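Long-range contact in EmGH1 (Erythrobacter marinus, PDB 5Z87), which probably hydrolyses beta-glucosidic bonds as a glycoside hydrolase family 3 enzyme: residues Cys185-Ser193 / Tyr238-Asn246. Residues are numbered along the deposited sequence; the frame is centred on the assembly and turned at random.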
ATOM      1  N   CYS A 185     -12.793   4.295  -1.275  1.00 24.03           N
ATOM      2  CA  CYS A 185     -12.282   3.778  -0.003  1.00 20.58           C
ATOM      3  C   CYS A 185     -11.605   2.442  -0.266  1.00 15.66           C
ATOM      4  O   CYS A 185     -12.239   1.392  -0.231  1.00 20.84           O
ATOM      5  CB  CYS A 185     -13.395   3.620   1.030  1.00 16.65           C
ATOM      6  SG  CYS A 185     -12.741   3.003   2.651  1.00 20.34           S
ATOM      7  N   THR A 186     -10.302   2.476  -0.545  1.00 22.19           N
ATOM      8  CA  THR A 186      -9.504   1.261  -0.660  1.00 17.79           C
ATOM      9  C   THR A 186      -8.727   0.942   0.612  1.00 20.13           C
ATOM     10  O   THR A 186      -8.121  -0.130   0.704  1.00 24.57           O
ATOM     11  CB  THR A 186      -8.510   1.371  -1.827  1.00 17.77           C
ATOM     12  OG1 THR A 186      -7.642   2.490  -1.599  1.00 18.63           O
ATOM     13  CG2 THR A 186      -9.238   1.542  -3.155  1.00 14.00           C
ATOM     14  N   ASP A 187      -8.703   1.847   1.587  1.00 15.51           N
ATOM     15  CA  ASP A 187      -7.920   1.644   2.803  1.00 26.72           C
ATOM     16  C   ASP A 187      -8.743   2.067   4.014  1.00 25.11           C
ATOM     17  O   ASP A 187      -8.788   3.261   4.362  1.00 17.04           O
ATOM     18  CB  ASP A 187      -6.597   2.398   2.749  1.00 19.50           C
ATOM     19  CG  ASP A 187      -5.571   1.824   3.709  1.00 24.47           C
ATOM     20  OD1 ASP A 187      -5.948   1.474   4.850  1.00 24.25           O
ATOM     21  OD2 ASP A 187      -4.385   1.720   3.322  1.00 26.07           O
ATOM     22  N   PRO A 188      -9.386   1.112   4.695  1.00 16.91           N
ATOM     23  CA  PRO A 188     -10.288   1.469   5.802  1.00 18.01           C
ATOM     24  C   PRO A 188      -9.580   2.046   7.022  1.00 17.67           C
ATOM     25  O   PRO A 188     -10.276   2.513   7.937  1.00 21.84           O
ATOM     26  CB  PRO A 188     -10.997   0.135   6.135  1.00 15.98           C
ATOM     27  CG  PRO A 188     -10.132  -0.941   5.558  1.00 16.92           C
ATOM     28  CD  PRO A 188      -9.402  -0.328   4.383  1.00 15.81           C
ATOM     29  N   ARG A 189      -8.241   2.042   7.066  1.00 12.70           N
ATOM     30  CA  ARG A 189      -7.527   2.738   8.140  1.00 13.88           C
ATOM     31  C   ARG A 189      -7.790   4.234   8.102  1.00 16.46           C
ATOM     32  O   ARG A 189      -7.685   4.914   9.130  1.00 19.62           O
ATOM     33  CB  ARG A 189      -6.017   2.503   8.029  1.00 18.38           C
ATOM     34  CG  ARG A 189      -5.547   1.071   8.281  1.00 15.28           C
ATOM     35  CD  ARG A 189      -4.052   0.943   8.009  1.00 15.26           C
ATOM     36  NE  ARG A 189      -3.715   0.923   6.579  1.00 14.77           N
ATOM     37  CZ  ARG A 189      -2.470   0.814   6.120  1.00 18.41           C
ATOM     38  NH1 ARG A 189      -1.459   0.725   6.979  1.00 12.79           N
ATOM     39  NH2 ARG A 189      -2.228   0.804   4.812  1.00 17.68           N
ATOM     40  N   TRP A 190      -8.098   4.757   6.918  1.00 18.14           N
ATOM     41  CA  TRP A 190      -8.327   6.180   6.694  1.00 18.01           C
ATOM     42  C   TRP A 190      -9.491   6.701   7.530  1.00 15.33           C
ATOM     43  O   TRP A 190     -10.618   6.200   7.426  1.00 15.23           O
ATOM     44  CB  TRP A 190      -8.605   6.394   5.210  1.00 17.25           C
ATOM     45  CG  TRP A 190      -8.524   7.822   4.733  1.00 17.69           C
ATOM     46  CD1 TRP A 190      -7.679   8.803   5.173  1.00 17.31           C
ATOM     47  CD2 TRP A 190      -9.319   8.404   3.703  1.00 13.63           C
ATOM     48  NE1 TRP A 190      -7.906   9.964   4.464  1.00 17.95           N
ATOM     49  CE2 TRP A 190      -8.902   9.735   3.551  1.00 19.04           C
ATOM     50  CE3 TRP A 190     -10.346   7.919   2.881  1.00 15.61           C
ATOM     51  CZ2 TRP A 190      -9.480  10.591   2.616  1.00 15.11           C
ATOM     52  CZ3 TRP A 190     -10.912   8.770   1.956  1.00 17.42           C
ATOM     53  CH2 TRP A 190     -10.470  10.084   1.823  1.00 13.35           C
ATOM     54  N   GLY A 191      -9.216   7.716   8.351  1.00 13.06           N
ATOM     55  CA  GLY A 191     -10.233   8.306   9.207  1.00 17.53           C
ATOM     56  C   GLY A 191     -11.406   8.929   8.465  1.00 20.57           C
ATOM     57  O   GLY A 191     -12.444   9.179   9.087  1.00 21.73           O
ATOM     58  N   ARG A 192     -11.279   9.157   7.155  1.00 16.81           N
ATOM     59  CA  ARG A 192     -12.341   9.748   6.358  1.00 15.88           C
ATOM     60  C   ARG A 192     -13.115   8.723   5.551  1.00 16.84           C
ATOM     61  O   ARG A 192     -13.946   9.112   4.717  1.00 21.99           O
ATOM     62  CB  ARG A 192     -11.776  10.825   5.425  1.00 14.08           C
ATOM     63  CG  ARG A 192     -11.003  11.914   6.167  1.00 15.95           C
ATOM     64  CD  ARG A 192     -10.691  13.092   5.271  1.00 14.14           C
ATOM     65  NE  ARG A 192     -11.883  13.892   5.024  1.00 20.95           N
ATOM     66  CZ  ARG A 192     -11.885  15.101   4.472  1.00 23.21           C
ATOM     67  NH1 ARG A 192     -10.743  15.655   4.103  1.00 16.76           N
ATOM     68  NH2 ARG A 192     -13.038  15.757   4.292  1.00 21.27           N
ATOM     69  N   SER A 193     -12.862   7.427   5.774  1.00 14.75           N
ATOM     70  CA  SER A 193     -13.582   6.381   5.050  1.00 18.23           C
ATOM     71  C   SER A 193     -15.097   6.613   5.034  1.00 19.97           C
ATOM     72  O   SER A 193     -15.749   6.441   3.994  1.00 15.29           O
ATOM     73  CB  SER A 193     -13.269   5.011   5.660  1.00 14.40           C
ATOM     74  OG  SER A 193     -11.885   4.713   5.588  1.00 17.64           O
ATOM     75  N   TYR A 238      -7.482  10.905  -3.410  1.00 15.28           N
ATOM     76  CA  TYR A 238      -7.240  11.260  -2.019  1.00 14.06           C
ATOM     77  C   TYR A 238      -7.405  10.055  -1.089  1.00 15.28           C
ATOM     78  O   TYR A 238      -6.696   9.948  -0.080  1.00 19.01           O
ATOM     79  CB  TYR A 238      -8.176  12.415  -1.663  1.00 14.32           C
ATOM     80  CG  TYR A 238      -8.096  12.980  -0.271  1.00 17.49           C
ATOM     81  CD1 TYR A 238      -6.879  13.185   0.367  1.00 18.44           C
ATOM     82  CD2 TYR A 238      -9.264  13.376   0.387  1.00 16.99           C
ATOM     83  CE1 TYR A 238      -6.832  13.733   1.657  1.00 21.88           C
ATOM     84  CE2 TYR A 238      -9.229  13.925   1.649  1.00 18.20           C
ATOM     85  CZ  TYR A 238      -8.019  14.096   2.289  1.00 19.73           C
ATOM     86  OH  TYR A 238      -8.013  14.635   3.557  1.00 21.77           O
ATOM     87  N   GLY A 239      -8.274   9.105  -1.445  1.00 17.21           N
ATOM     88  CA  GLY A 239      -8.519   7.949  -0.600  1.00 16.38           C
ATOM     89  C   GLY A 239      -7.402   6.918  -0.583  1.00 24.93           C
ATOM     90  O   GLY A 239      -7.393   6.050   0.302  1.00 20.39           O
ATOM     91  N   GLN A 240      -6.456   6.995  -1.522  1.00 17.18           N
ATOM     92  CA  GLN A 240      -5.433   5.967  -1.665  1.00 20.05           C
ATOM     93  C   GLN A 240      -4.153   6.308  -0.911  1.00 16.16           C
ATOM     94  O   GLN A 240      -3.131   5.649  -1.127  1.00 16.64           O
ATOM     95  CB  GLN A 240      -5.131   5.716  -3.155  1.00 12.54           C
ATOM     96  CG  GLN A 240      -6.231   4.957  -3.907  1.00 14.20           C
ATOM     97  CD  GLN A 240      -7.596   5.675  -3.862  1.00 18.92           C
ATOM     98  OE1 GLN A 240      -7.754   6.751  -4.424  1.00 18.05           O
ATOM     99  NE2 GLN A 240      -8.577   5.073  -3.180  1.00 17.97           N
ATOM    100  N   GLY A 241      -4.181   7.319  -0.037  1.00 15.33           N
ATOM    101  CA  GLY A 241      -2.979   7.686   0.694  1.00 16.28           C
ATOM    102  C   GLY A 241      -2.348   6.506   1.416  1.00 18.28           C
ATOM    103  O   GLY A 241      -3.065   5.683   2.003  1.00 20.49           O
ATOM    104  N   ILE A 242      -1.020   6.384   1.359  1.00 14.20           N
ATOM    105  CA  ILE A 242      -0.375   5.212   1.934  1.00 16.15           C
ATOM    106  C   ILE A 242      -0.571   5.209   3.443  1.00 17.05           C
ATOM    107  O   ILE A 242      -0.758   6.257   4.077  1.00 17.15           O
ATOM    108  CB  ILE A 242       1.123   5.144   1.579  1.00 18.16           C
ATOM    109  CG1 ILE A 242       1.871   6.383   2.094  1.00 15.78           C
ATOM    110  CG2 ILE A 242       1.305   4.898   0.092  1.00 19.62           C
ATOM    111  CD1 ILE A 242       3.394   6.368   1.783  1.00 15.68           C
ATOM    112  N   GLY A 243      -0.550   4.008   4.022  1.00 20.24           N
ATOM    113  CA  GLY A 243      -0.712   3.859   5.450  1.00 17.71           C
ATOM    114  C   GLY A 243      -2.097   4.156   5.969  1.00 18.88           C
ATOM    115  O   GLY A 243      -2.317   4.019   7.178  1.00 16.89           O
ATOM    116  N   GLY A 244      -3.043   4.521   5.095  1.00 13.73           N
ATOM    117  CA  GLY A 244      -4.306   5.050   5.541  1.00 12.68           C
ATOM    118  C   GLY A 244      -4.161   6.371   6.239  1.00 16.58           C
ATOM    119  O   GLY A 244      -5.035   6.763   7.010  1.00 21.17           O
ATOM    120  N   ARG A 245      -3.059   7.064   5.997  1.00 14.64           N
ATOM    121  CA  ARG A 245      -2.729   8.280   6.707  1.00 20.38           C
ATOM    122  C   ARG A 245      -3.193   9.486   5.899  1.00 22.44           C
ATOM    123  O   ARG A 245      -2.880   9.601   4.704  1.00 21.45           O
ATOM    124  CB  ARG A 245      -1.231   8.324   6.980  1.00 18.28           C
ATOM    125  CG  ARG A 245      -0.763   7.100   7.770  1.00 20.76           C
ATOM    126  CD  ARG A 245       0.703   7.237   8.207  1.00 14.40           C
ATOM    127  NE  ARG A 245       1.648   7.077   7.098  1.00 18.59           N
ATOM    128  CZ  ARG A 245       2.358   5.970   6.864  1.00 16.80           C
ATOM    129  NH1 ARG A 245       2.207   4.920   7.647  1.00 16.23           N
ATOM    130  NH2 ARG A 245       3.218   5.909   5.843  1.00 17.34           N
ATOM    131  N   ASN A 246      -3.971  10.353   6.543  1.00 17.79           N
ATOM    132  CA  ASN A 246      -4.465  11.553   5.887  1.00 22.56           C
ATOM    133  C   ASN A 246      -3.294  12.407   5.423  1.00 17.73           C
ATOM    134  O   ASN A 246      -2.313  12.580   6.147  1.00 22.59           O
ATOM    135  CB  ASN A 246      -5.357  12.334   6.854  1.00 22.55           C
ATOM    136  CG  ASN A 246      -6.335  13.257   6.143  1.00 21.16           C
ATOM    137  OD1 ASN A 246      -6.900  12.906   5.109  1.00 21.03           O
ATOM    138  ND2 ASN A 246      -6.538  14.446   6.704  1.00 19.68           N
TER
HETATM  139  O   HOH W   1      -9.410   4.516   1.783  1.00 17.86           O
HETATM  140  O   HOH W   2      -3.674   3.059   1.161  1.00 21.52           O
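Trp190 drives the edge of its six-membered ring against the face of Tyr238, a T-shaped stack with planes at 87° and centroids 5.0 Å apart. The indole itself is sandwiched: CA of Gly239 makes a CH-pi contact with one face, and CB of Arg192 covers the opposite one. In the ring plane, Trp190 NE1 donates to Asn246 OD1 over 3.2 Å, tilted from that amide's carbonyl plane, while Asn246 ND2 hydrogen-bonds Ala542 O. The Arg192 chain, bent at chi3 (74°), brings NH1 to the OH of Tyr238 at 3.0 Å; guanidinium and phenol planes stand nearly perpendicular. Arg192 also forms a salt bridge with Glu195.

Beyond the tryptophan, Arg189 lays one guanidinium face over the Gly243-Gly244 peptide, its CZ 3.4 Å from Gly243 C. Asp187 holds this group flat side-on through syn lone pairs: Asp187 OD1 takes Arg189 NE at 2.9 Å and Asp187 OD2 takes Arg189 NH2 in a 2.8 Å salt bridge. OD1 also accepts from the backbone N of Arg189, closing an Asx turn. Arg189 NH1 hydrogen-bonds Gly634 O and Leu636 O of the second subunit. An alanine in place of Arg189 would probably leave the Asp187 carboxylate without its charged mate and break this intersubunit link. At the far end, Gln240 NE2 donates to Thr186 OG1 nearly straight, at 167°, and to Ile184 O.

The two loops follow neighbouring parallel strands, 176-177 and 229-235, of the TIM-barrel-like N-terminal domain. Arg192 lines what is probably the sugar-binding pocket, hydrogen-bonding a dithiothreitol probably from the crystallisation liquor, with Tyr238 behind it as a second-shell residue packed on His234 and His281.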